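Long-range contacts in protein CT_858 (PDB 3DOR), which probably acts as a serine-type endopeptidase of the S41 family, secreted by Chlamydia trachomatis: residues V293-I298 and I335-N340; K455-L460 and D480-V485. One frame throughout, in Å; residues are numbered along the deposited sequence.

Contact 1 (V293-I298 and I335-N340); sequences VGFLRI and IIDQTN
The beta-alpha-beta unit made of strand 290-297, helix 316-330 and strand 333-337 brings Arg297 against Asp337 and the turn that follows it, just where two parallel strands end. The backbones are joined by an alternating ladder: Gly294 O takes the N-H of Ile335 in an almost straight bond (2.7 Å, 173°), Ile335 O that of Leu296, Leu296 O that of Asp337, and Asp337 O that of Ile298. Past the last rung, the Arg297 side chain takes over and binds the turn. Its chain runs extended from CG, anti to the backbone N (chi1 174°), alongside Asp337, and the guanidinium meets Thr339 O end-on: Arg297 NH1 lies 2.8 Å and Arg297 NH2 3.1 Å from Thr339 O, which sits in the guanidinium plane. Arg297 NH2 also reaches Asn340 O at 3.3 Å, standing above that carbonyl plane. A salt bridge from Arg297 NH1 to Asp337 OD1 (3.3 Å) joins groups whose planes are 46° apart, while NE is taken by Ser257 O. The other carboxylate oxygen holds the turn: Asp337 OD2 accepts from Thr339 N and, through its syn lone pair, from Thr339 OG1 at 2.7 Å. On the same face of the sheet, Phe295 CZ packs 3.5 Å from Asp337 CB, and helix 549-564 covers Ile335. On the other face Ile298 CD1 meets Ile336 CG2 at 3.9 Å, where Phe472 of helix 468-478 packs on both. Two neighbouring parallel strands linked through helix 316-330 make a beta-alpha-beta crossover, ended here by an Asx turn at Asp337.

Contact 2 (K455-L460 and D480-V485); sequences KPICVL and DRALIV
Backbone hydrogen bonds carry most of the polar contact between 455-460 and 480-485. Ile457 O accepts from Leu483 N, Leu483 O from Val459 N, and Val459 O from Val485 N, each at 2.8 Å, and the last is nearly straight (174°). Just before the first rung, a water bridges the chains, accepting from Ile457 N and donating to Arg481 O.

The side-chain hydrogen bond comes from Arg481, whose chain bends at chi2 (-88°) and again at chi3 (64°) to bring the guanidinium to Lys455 and Ile457. Arg481 NH2 then gives a bond of 2.7 Å to Lys455 O from above that carbonyl plane, while Ile457 CD1 lies over one face of the guanidinium, 3.3 Å from Arg481 NH1. NH1 is also bonded to Leu356 O, and NH2 forms a salt bridge with a sulfate ion, probably from the crystallisation liquor.

Apolar packing divides between the two faces. Ala482 CB sits 3.7 Å from Ile457 CB on the face covered by helix 468-478; Cys458 SG touches Val485 CG2 at 3.6 Å on the face towards helix 549-564. Strand 457-461, helix 468-478, closed by a Schellman motif at Asp480, and strand 483-486 together form a classical beta-alpha-beta unit.

Contacts 1 and 2 follow one another along the chain, and the parallel part of one mixed sheet holds two such units side by side, although a long excursion of the chain separates them; their centres lie about 10 Å apart. Strands 333-337 and 457-461 are neighbours, so the second strand of contact 1 pairs with the first of contact 2. Cys458 O and Ile336 N, and likewise Ile336 O and Leu460 N, are 2.8 Å apart, both probable hydrogen bonds. Beyond the ladder, Thr339 CG2 packs 3.8 Å from Leu460 O. Phe472 of helix 468-478 touches Ile336 and Val459, giving both contacts a shared cover. Contact 2 also carries a sulfate, probably from the crystallisation liquor, at Arg481.

Contact 1 (V293-I298 and I335-N340)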
ATOM      1  N   VAL B 293      -9.450  39.514 -19.339  1.00 25.58           N
ATOM      2  CA  VAL B 293      -9.843  38.133 -19.117  1.00 26.11           C
ATOM      3  C   VAL B 293      -8.747  37.301 -18.478  1.00 24.74           C
ATOM      4  O   VAL B 293      -7.583  37.385 -18.857  1.00 22.97           O
ATOM      5  CB  VAL B 293     -10.271  37.471 -20.454  1.00 26.69           C
ATOM      6  CG1 VAL B 293     -10.636  36.004 -20.230  1.00 25.33           C
ATOM      7  CG2 VAL B 293     -11.461  38.239 -21.051  1.00 24.43           C
ATOM      8  N   GLY B 294      -9.128  36.495 -17.496  1.00 24.75           N
ATOM      9  CA  GLY B 294      -8.149  35.645 -16.851  1.00 24.12           C
ATOM     10  C   GLY B 294      -8.002  34.324 -17.577  1.00 24.49           C
ATOM     11  O   GLY B 294      -8.938  33.855 -18.238  1.00 24.61           O
ATOM     12  N   PHE B 295      -6.808  33.745 -17.485  1.00 25.06           N
ATOM     13  CA  PHE B 295      -6.512  32.448 -18.077  1.00 23.64           C
ATOM     14  C   PHE B 295      -5.815  31.629 -16.995  1.00 24.92           C
ATOM     15  O   PHE B 295      -4.845  32.079 -16.375  1.00 23.57           O
ATOM     16  CB  PHE B 295      -5.589  32.556 -19.289  1.00 23.77           C
ATOM     17  CG  PHE B 295      -5.213  31.203 -19.881  1.00 26.02           C
ATOM     18  CD1 PHE B 295      -5.980  30.627 -20.892  1.00 26.17           C
ATOM     19  CD2 PHE B 295      -4.122  30.490 -19.387  1.00 24.94           C
ATOM     20  CE1 PHE B 295      -5.668  29.363 -21.403  1.00 25.18           C
ATOM     21  CE2 PHE B 295      -3.801  29.224 -19.889  1.00 26.60           C
ATOM     22  CZ  PHE B 295      -4.575  28.659 -20.899  1.00 27.17           C
ATOM     23  N   LEU B 296      -6.322  30.429 -16.770  1.00 24.15           N
ATOM     24  CA  LEU B 296      -5.777  29.540 -15.758  1.00 25.28           C
ATOM     25  C   LEU B 296      -5.798  28.117 -16.300  1.00 24.37           C
ATOM     26  O   LEU B 296      -6.790  27.693 -16.870  1.00 24.24           O
ATOM     27  CB  LEU B 296      -6.638  29.619 -14.493  1.00 24.87           C
ATOM     28  CG  LEU B 296      -6.353  28.707 -13.292  1.00 28.12           C
ATOM     29  CD1 LEU B 296      -6.750  27.283 -13.607  1.00 33.64           C
ATOM     30  CD2 LEU B 296      -4.885  28.775 -12.929  1.00 26.59           C
ATOM     31  N   ARG B 297      -4.701  27.383 -16.147  1.00 24.56           N
ATOM     32  CA  ARG B 297      -4.686  25.992 -16.595  1.00 24.23           C
ATOM     33  C   ARG B 297      -4.637  25.095 -15.360  1.00 23.00           C
ATOM     34  O   ARG B 297      -3.817  25.323 -14.465  1.00 25.51           O
ATOM     35  CB  ARG B 297      -3.471  25.707 -17.496  1.00 23.61           C
ATOM     36  CG  ARG B 297      -3.322  24.223 -17.870  1.00 24.78           C
ATOM     37  CD  ARG B 297      -2.204  23.932 -18.894  1.00 22.43           C
ATOM     38  NE  ARG B 297      -1.914  22.499 -18.901  1.00 24.80           N
ATOM     39  CZ  ARG B 297      -2.776  21.562 -19.298  1.00 24.78           C
ATOM     40  NH1 ARG B 297      -3.981  21.895 -19.750  1.00 25.12           N
ATOM     41  NH2 ARG B 297      -2.466  20.283 -19.173  1.00 23.77           N
ATOM     42  N   ILE B 298      -5.545  24.123 -15.276  1.00 19.56           N
ATOM     43  CA  ILE B 298      -5.542  23.166 -14.161  1.00 20.92           C
ATOM     44  C   ILE B 298      -4.971  21.940 -14.866  1.00 21.81           C
ATOM     45  O   ILE B 298      -5.654  21.309 -15.669  1.00 23.67           O
ATOM     46  CB  ILE B 298      -6.977  22.874 -13.633  1.00 20.07           C
ATOM     47  CG1 ILE B 298      -7.598  24.147 -13.059  1.00 18.27           C
ATOM     48  CG2 ILE B 298      -6.932  21.803 -12.550  1.00 17.05           C
ATOM     49  CD1 ILE B 298      -9.035  23.957 -12.540  1.00 19.70           C
ATOM     50  N   ILE B 335     -10.988  32.037 -18.335  1.00 21.43           N
ATOM     51  CA  ILE B 335     -10.845  30.872 -19.186  1.00 21.34           C
ATOM     52  C   ILE B 335     -10.013  29.859 -18.406  1.00 22.52           C
ATOM     53  O   ILE B 335      -8.926  30.181 -17.913  1.00 24.43           O
ATOM     54  CB  ILE B 335     -10.112  31.196 -20.499  1.00 21.82           C
ATOM     55  CG1 ILE B 335     -10.960  32.149 -21.357  1.00 20.48           C
ATOM     56  CG2 ILE B 335      -9.839  29.900 -21.270  1.00 22.72           C
ATOM     57  CD1 ILE B 335     -10.235  32.660 -22.583  1.00 21.42           C
ATOM     58  N   ILE B 336     -10.531  28.642 -18.273  1.00 21.60           N
ATOM     59  CA  ILE B 336      -9.817  27.583 -17.571  1.00 19.05           C
ATOM     60  C   ILE B 336      -9.441  26.499 -18.574  1.00 20.62           C
ATOM     61  O   ILE B 336     -10.321  25.843 -19.154  1.00 19.41           O
ATOM     62  CB  ILE B 336     -10.695  26.965 -16.450  1.00 21.08           C
ATOM     63  CG1 ILE B 336     -10.943  28.002 -15.351  1.00 18.98           C
ATOM     64  CG2 ILE B 336     -10.019  25.712 -15.868  1.00 18.86           C
ATOM     65  CD1 ILE B 336     -11.819  27.493 -14.221  1.00 23.11           C
ATOM     66  N   ASP B 337      -8.144  26.322 -18.801  1.00 19.63           N
ATOM     67  CA  ASP B 337      -7.690  25.292 -19.721  1.00 20.74           C
ATOM     68  C   ASP B 337      -7.525  24.024 -18.895  1.00 22.37           C
ATOM     69  O   ASP B 337      -6.650  23.941 -18.041  1.00 21.55           O
ATOM     70  CB  ASP B 337      -6.350  25.672 -20.354  1.00 22.26           C
ATOM     71  CG  ASP B 337      -5.735  24.521 -21.146  1.00 23.72           C
ATOM     72  OD1 ASP B 337      -4.537  24.611 -21.485  1.00 20.88           O
ATOM     73  OD2 ASP B 337      -6.454  23.530 -21.426  1.00 22.06           O
ATOM     74  N   GLN B 338      -8.372  23.035 -19.142  1.00 23.12           N
ATOM     75  CA  GLN B 338      -8.289  21.798 -18.391  1.00 23.36           C
ATOM     76  C   GLN B 338      -7.988  20.596 -19.293  1.00 24.10           C
ATOM     77  O   GLN B 338      -8.191  19.451 -18.889  1.00 21.92           O
ATOM     78  CB  GLN B 338      -9.603  21.570 -17.647  1.00 23.60           C
ATOM     79  CG  GLN B 338      -9.487  20.565 -16.554  1.00 24.49           C
ATOM     80  CD  GLN B 338     -10.647  19.603 -16.508  1.00 24.20           C
ATOM     81  OE1 GLN B 338     -11.023  19.146 -15.436  1.00 26.94           O
ATOM     82  NE2 GLN B 338     -11.205  19.267 -17.671  1.00 23.90           N
ATOM     83  N   THR B 339      -7.512  20.858 -20.510  1.00 23.96           N
ATOM     84  CA  THR B 339      -7.183  19.787 -21.457  1.00 23.73           C
ATOM     85  C   THR B 339      -6.000  18.937 -20.984  1.00 24.74           C
ATOM     86  O   THR B 339      -5.224  19.373 -20.138  1.00 23.24           O
ATOM     87  CB  THR B 339      -6.820  20.364 -22.838  1.00 22.77           C
ATOM     88  OG1 THR B 339      -5.725  21.281 -22.704  1.00 24.02           O
ATOM     89  CG2 THR B 339      -8.004  21.103 -23.437  1.00 20.43           C
ATOM     90  N   ASN B 340      -5.870  17.724 -21.527  1.00 23.35           N
ATOM     91  CA  ASN B 340      -4.749  16.849 -21.181  1.00 22.95           C
ATOM     92  C   ASN B 340      -4.505  16.799 -19.671  1.00 22.94           C
ATOM     93  O   ASN B 340      -3.423  17.133 -19.181  1.00 23.92           O
ATOM     94  CB  ASN B 340      -3.480  17.346 -21.884  1.00 22.63           C
ATOM     95  CG  ASN B 340      -3.478  17.066 -23.380  1.00 24.50           C
ATOM     96  OD1 ASN B 340      -4.485  16.659 -23.964  1.00 24.80           O
ATOM     97  ND2 ASN B 340      -2.334  17.287 -24.008  1.00 23.64           N
TER

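Contact 2 (K455-L460 and D480-V485)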
ATOM      1  N   LYS B 455     -17.861  35.368 -11.724  1.00 23.66           N
ATOM      2  CA  LYS B 455     -18.046  35.906 -13.061  1.00 23.11           C
ATOM      3  C   LYS B 455     -18.095  34.771 -14.079  1.00 22.87           C
ATOM      4  O   LYS B 455     -17.885  33.622 -13.727  1.00 21.06           O
ATOM      5  CB  LYS B 455     -16.924  36.896 -13.370  1.00 24.65           C
ATOM      6  CG  LYS B 455     -16.949  38.043 -12.385  1.00 26.53           C
ATOM      7  CD  LYS B 455     -15.841  39.034 -12.572  1.00 32.81           C
ATOM      8  CE  LYS B 455     -15.813  39.987 -11.372  1.00 33.52           C
ATOM      9  NZ  LYS B 455     -14.987  41.181 -11.630  1.00 39.33           N
ATOM     10  N   PRO B 456     -18.387  35.079 -15.349  1.00 24.33           N
ATOM     11  CA  PRO B 456     -18.437  33.988 -16.326  1.00 24.51           C
ATOM     12  C   PRO B 456     -17.151  33.184 -16.485  1.00 24.07           C
ATOM     13  O   PRO B 456     -16.044  33.702 -16.352  1.00 22.47           O
ATOM     14  CB  PRO B 456     -18.907  34.676 -17.617  1.00 23.62           C
ATOM     15  CG  PRO B 456     -18.698  36.147 -17.363  1.00 29.20           C
ATOM     16  CD  PRO B 456     -18.947  36.322 -15.905  1.00 26.22           C
ATOM     17  N   ILE B 457     -17.327  31.896 -16.749  1.00 22.11           N
ATOM     18  CA  ILE B 457     -16.221  30.976 -16.899  1.00 21.95           C
ATOM     19  C   ILE B 457     -16.365  30.133 -18.153  1.00 23.59           C
ATOM     20  O   ILE B 457     -17.463  29.639 -18.474  1.00 23.56           O
ATOM     21  CB  ILE B 457     -16.145  29.990 -15.695  1.00 21.41           C
ATOM     22  CG1 ILE B 457     -15.956  30.759 -14.388  1.00 21.49           C
ATOM     23  CG2 ILE B 457     -14.993  29.005 -15.898  1.00 18.16           C
ATOM     24  CD1 ILE B 457     -15.986  29.872 -13.140  1.00 27.28           C
ATOM     25  N   CYS B 458     -15.252  29.968 -18.859  1.00 21.01           N
ATOM     26  CA  CYS B 458     -15.220  29.134 -20.046  1.00 20.60           C
ATOM     27  C   CYS B 458     -14.164  28.066 -19.789  1.00 21.31           C
ATOM     28  O   CYS B 458     -12.990  28.389 -19.588  1.00 23.17           O
ATOM     29  CB  CYS B 458     -14.839  29.949 -21.279  1.00 24.17           C
ATOM     30  SG  CYS B 458     -14.657  28.930 -22.759  1.00 28.35           S
ATOM     31  N   VAL B 459     -14.578  26.800 -19.769  1.00 21.23           N
ATOM     32  CA  VAL B 459     -13.651  25.697 -19.536  1.00 19.87           C
ATOM     33  C   VAL B 459     -13.305  24.996 -20.842  1.00 21.96           C
ATOM     34  O   VAL B 459     -14.195  24.638 -21.622  1.00 22.18           O
ATOM     35  CB  VAL B 459     -14.249  24.628 -18.566  1.00 18.68           C
ATOM     36  CG1 VAL B 459     -13.212  23.548 -18.265  1.00 16.57           C
ATOM     37  CG2 VAL B 459     -14.708  25.279 -17.294  1.00 16.22           C
ATOM     38  N   LEU B 460     -12.010  24.794 -21.072  1.00 21.06           N
ATOM     39  CA  LEU B 460     -11.543  24.118 -22.276  1.00 21.08           C
ATOM     40  C   LEU B 460     -11.259  22.663 -21.914  1.00 22.54           C
ATOM     41  O   LEU B 460     -10.549  22.381 -20.942  1.00 20.91           O
ATOM     42  CB  LEU B 460     -10.267  24.771 -22.805  1.00 19.81           C
ATOM     43  CG  LEU B 460     -10.302  26.292 -22.921  1.00 19.62           C
ATOM     44  CD1 LEU B 460      -8.939  26.763 -23.385  1.00 14.94           C
ATOM     45  CD2 LEU B 460     -11.415  26.745 -23.887  1.00 17.63           C
ATOM     46  N   ASP B 480     -24.989  24.603 -14.798  1.00 26.84           N
ATOM     47  CA  ASP B 480     -25.020  25.813 -15.624  1.00 24.10           C
ATOM     48  C   ASP B 480     -24.116  26.923 -15.058  1.00 24.77           C
ATOM     49  O   ASP B 480     -24.498  28.093 -15.068  1.00 24.35           O
ATOM     50  CB  ASP B 480     -26.458  26.351 -15.724  1.00 25.93           C
ATOM     51  CG  ASP B 480     -27.429  25.363 -16.375  1.00 29.74           C
ATOM     52  OD1 ASP B 480     -28.471  25.037 -15.805  1.00 35.01           O
ATOM     53  OD2 ASP B 480     -27.099  24.898 -17.573  1.00 28.82           O
ATOM     54  N   ARG B 481     -22.930  26.564 -14.577  1.00 23.59           N
ATOM     55  CA  ARG B 481     -21.997  27.541 -13.998  1.00 25.94           C
ATOM     56  C   ARG B 481     -21.001  28.061 -15.034  1.00 23.95           C
ATOM     57  O   ARG B 481     -20.531  29.194 -14.945  1.00 24.92           O
ATOM     58  CB  ARG B 481     -21.196  26.894 -12.854  1.00 25.77           C
ATOM     59  CG  ARG B 481     -21.232  27.622 -11.517  1.00 35.13           C
ATOM     60  CD  ARG B 481     -20.163  28.699 -11.335  1.00 31.61           C
ATOM     61  NE  ARG B 481     -20.345  29.774 -12.283  1.00 37.34           N
ATOM     62  CZ  ARG B 481     -19.604  30.873 -12.344  1.00 33.31           C
ATOM     63  NH1 ARG B 481     -18.613  31.078 -11.491  1.00 30.18           N
ATOM     64  NH2 ARG B 481     -19.834  31.739 -13.313  1.00 31.80           N
ATOM     65  N   ALA B 482     -20.661  27.217 -15.998  1.00 21.68           N
ATOM     66  CA  ALA B 482     -19.688  27.602 -17.005  1.00 22.43           C
ATOM     67  C   ALA B 482     -19.996  27.099 -18.395  1.00 22.46           C
ATOM     68  O   ALA B 482     -20.750  26.141 -18.579  1.00 25.70           O
ATOM     69  CB  ALA B 482     -18.299  27.109 -16.595  1.00 20.26           C
ATOM     70  N   LEU B 483     -19.381  27.755 -19.371  1.00 22.61           N
ATOM     71  CA  LEU B 483     -19.516  27.399 -20.772  1.00 23.10           C
ATOM     72  C   LEU B 483     -18.401  26.370 -21.012  1.00 22.24           C
ATOM     73  O   LEU B 483     -17.226  26.663 -20.749  1.00 21.52           O
ATOM     74  CB  LEU B 483     -19.280  28.646 -21.622  1.00 22.81           C
ATOM     75  CG  LEU B 483     -19.874  28.824 -23.027  1.00 27.65           C
ATOM     76  CD1 LEU B 483     -18.753  29.024 -24.021  1.00 23.11           C
ATOM     77  CD2 LEU B 483     -20.764  27.657 -23.406  1.00 21.26           C
ATOM     78  N   ILE B 484     -18.747  25.174 -21.485  1.00 19.43           N
ATOM     79  CA  ILE B 484     -17.733  24.143 -21.722  1.00 21.72           C
ATOM     80  C   ILE B 484     -17.440  24.091 -23.220  1.00 22.70           C
ATOM     81  O   ILE B 484     -18.349  23.920 -24.032  1.00 23.09           O
ATOM     82  CB  ILE B 484     -18.192  22.742 -21.203  1.00 22.14           C
ATOM     83  CG1 ILE B 484     -18.180  22.689 -19.671  1.00 22.73           C
ATOM     84  CG2 ILE B 484     -17.199  21.675 -21.641  1.00 20.14           C
ATOM     85  CD1 ILE B 484     -19.029  23.666 -19.015  1.00 31.76           C
ATOM     86  N   VAL B 485     -16.163  24.228 -23.574  1.00 22.65           N
ATOM     87  CA  VAL B 485     -15.749  24.270 -24.971  1.00 23.78           C
ATOM     88  C   VAL B 485     -14.611  23.306 -25.307  1.00 22.68           C
ATOM     89  O   VAL B 485     -13.727  23.085 -24.490  1.00 25.80           O
ATOM     90  CB  VAL B 485     -15.299  25.709 -25.326  1.00 21.94           C
ATOM     91  CG1 VAL B 485     -14.928  25.815 -26.796  1.00 18.05           C
ATOM     92  CG2 VAL B 485     -16.413  26.688 -24.976  1.00 22.05           C
TER
HETATM   93  O   HOH W   1     -20.176  31.195 -16.992  1.00 28.72           O